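Side-chain contact in tegumental protein 20.8 kDa (PDB 5X2E), which binds calcium, one ion occupying an EF-hand loop in this calmodulin-like domain of a longer tegumental-allergen-like protein: residues 21-24 / 25-29. Sequence-based numbering, arbitrary orientation.
Sequences PELE and QYVAE. With CA (calcium ion), chain B.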
loop_
_atom_site.group_PDB
_atom_site.type_symbol
_atom_site.label_atom_id
_atom_site.label_comp_id
_atom_site.label_asym_id
_atom_site.label_seq_id
_atom_site.Cartn_x
_atom_site.Cartn_y
_atom_site.Cartn_z
ATOM N N PRO A 21 -4.563 9.719 -3.510
ATOM C CA PRO A 21 -5.305 10.190 -2.313
ATOM C C PRO A 21 -5.254 9.190 -1.136
ATOM O O PRO A 21 -5.142 9.644 0.015
ATOM C CB PRO A 21 -6.742 10.361 -2.841
ATOM C CG PRO A 21 -6.505 10.745 -4.316
ATOM C CD PRO A 21 -5.365 9.846 -4.743
ATOM N N GLU A 22 -5.338 7.879 -1.406
ATOM C CA GLU A 22 -5.231 6.895 -0.331
ATOM C C GLU A 22 -3.912 7.029 0.417
ATOM O O GLU A 22 -3.892 7.015 1.641
ATOM C CB GLU A 22 -5.361 5.460 -0.896
ATOM C CG GLU A 22 -6.797 5.052 -1.171
ATOM C CD GLU A 22 -6.907 3.685 -1.853
ATOM O OE1 GLU A 22 -5.936 3.215 -2.495
ATOM O OE2 GLU A 22 -7.970 3.032 -1.758
ATOM N N LEU A 23 -2.820 7.139 -0.326
ATOM C CA LEU A 23 -1.499 7.282 0.254
ATOM C C LEU A 23 -1.422 8.580 1.061
ATOM O O LEU A 23 -0.951 8.598 2.193
ATOM C CB LEU A 23 -0.462 7.260 -0.876
ATOM C CG LEU A 23 0.974 7.580 -0.476
ATOM C CD1 LEU A 23 1.541 6.532 0.517
ATOM C CD2 LEU A 23 1.811 7.668 -1.738
ATOM N N GLU A 24 -1.950 9.661 0.483
ATOM C CA GLU A 24 -1.885 10.951 1.137
ATOM C C GLU A 24 -2.726 10.987 2.418
ATOM O O GLU A 24 -2.305 11.581 3.428
ATOM C CB GLU A 24 -2.298 12.035 0.135
ATOM C CG GLU A 24 -1.209 12.167 -0.934
ATOM C CD GLU A 24 -1.621 12.597 -2.288
ATOM O OE1 GLU A 24 -2.805 12.888 -2.552
ATOM O OE2 GLU A 24 -0.663 12.696 -3.105
ATOM N N GLN A 25 -3.879 10.321 2.403
ATOM C CA GLN A 25 -4.697 10.215 3.615
ATOM C C GLN A 25 -3.975 9.419 4.701
ATOM O O GLN A 25 -3.949 9.803 5.862
ATOM C CB GLN A 25 -6.034 9.563 3.308
ATOM C CG GLN A 25 -6.887 9.381 4.546
ATOM C CD GLN A 25 -8.283 8.941 4.243
ATOM O OE1 GLN A 25 -8.564 8.340 3.191
ATOM N NE2 GLN A 25 -9.190 9.249 5.158
ATOM N N TYR A 26 -3.357 8.310 4.331
ATOM C CA TYR A 26 -2.606 7.548 5.314
ATOM C C TYR A 26 -1.472 8.354 5.943
ATOM O O TYR A 26 -1.261 8.328 7.163
ATOM C CB TYR A 26 -2.061 6.296 4.655
ATOM C CG TYR A 26 -1.309 5.410 5.606
ATOM C CD1 TYR A 26 0.065 5.523 5.741
ATOM C CD2 TYR A 26 -1.970 4.436 6.363
ATOM C CE1 TYR A 26 0.766 4.690 6.615
ATOM C CE2 TYR A 26 -1.281 3.615 7.241
ATOM C CZ TYR A 26 0.087 3.742 7.352
ATOM O OH TYR A 26 0.766 2.910 8.194
ATOM N N VAL A 27 -0.748 9.101 5.123
ATOM C CA VAL A 27 0.359 9.891 5.624
ATOM C C VAL A 27 -0.146 10.916 6.614
ATOM O O VAL A 27 0.380 11.016 7.734
ATOM C CB VAL A 27 1.107 10.545 4.461
ATOM C CG1 VAL A 27 2.051 11.668 4.948
ATOM C CG2 VAL A 27 1.887 9.479 3.688
ATOM N N ALA A 28 -1.185 11.650 6.231
ATOM C CA ALA A 28 -1.662 12.690 7.121
ATOM C C ALA A 28 -2.253 12.087 8.396
ATOM O O ALA A 28 -2.027 12.602 9.484
ATOM C CB ALA A 28 -2.701 13.564 6.408
ATOM N N GLU A 29 -3.047 11.031 8.264
ATOM C CA GLU A 29 -3.757 10.476 9.418
ATOM C C GLU A 29 -2.817 9.864 10.445
ATOM O O GLU A 29 -3.161 9.735 11.612
ATOM C CB GLU A 29 -4.773 9.433 8.946
ATOM C CG GLU A 29 -6.161 9.991 8.932
ATOM C CD GLU A 29 -7.110 9.269 8.020
ATOM O OE1 GLU A 29 -6.977 8.026 7.864
ATOM O OE2 GLU A 29 -7.995 9.973 7.435
HETATM CA CA CA B . -7.272 1.385 -3.549
HETATM O O HOH W 1 -7.930 2.998 -5.118
#
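The exiting helix of a calcium-loaded EF-hand, helix 20-29, is held here by successive i to i+4 backbone bonds between 21-24 and 25-29, and E22 in its first turn closes the metal site. The bond from Y26 N to E22 O, 3.0 Å with an angle of 164° at the hydrogen, ties the backbone of the calcium ligand to the next turn; bonds from Q25 N to P21 O and from V27 N to L23 O flank it. E22 itself reaches the ion with both carboxylate oxygens, OE1 and OE2 each 2.5 Å from calcium, both within bonding range, so the carboxylate is bidentate. With CG beside the backbone N and anti to the carbonyl carbon (chi1 -79°), the extended chain leads toward the N-terminal end of the helix, where the ion sits. OE1 also accepts a hydrogen bond from S19 N, a second-shell contact that helps fix the rotation of the group. D11, D13, T15, the carbonyl of V17 and a water complete the coordination.

On another side of the helix, L23 CD1 lies 4.3 Å from V27 CG2, a loose apolar contact one turn apart; CG2, beside the backbone N of V27, comes closer to L23 O, at 3.3 Å. L23 packs on V37 and W40 of helix 35-44, and V27 on M36. The ring of Y26 leads off instead to I6, S9 and I10 of helix 3-10. Within 25-29, Q25 NE2 donates to E29 OE2 at 2.7 Å, meeting its syn side 19° out of the carboxylate plane, while K12 NZ is hydrogen-bonded to Q25 OE1, so both ends of the amide are engaged. A bidentate glutamate at the start of the exiting helix, with L23 and V27 packed on helix 35-44 and Y26 on helix 3-10, is characteristic of the EF-hand helix-loop-helix.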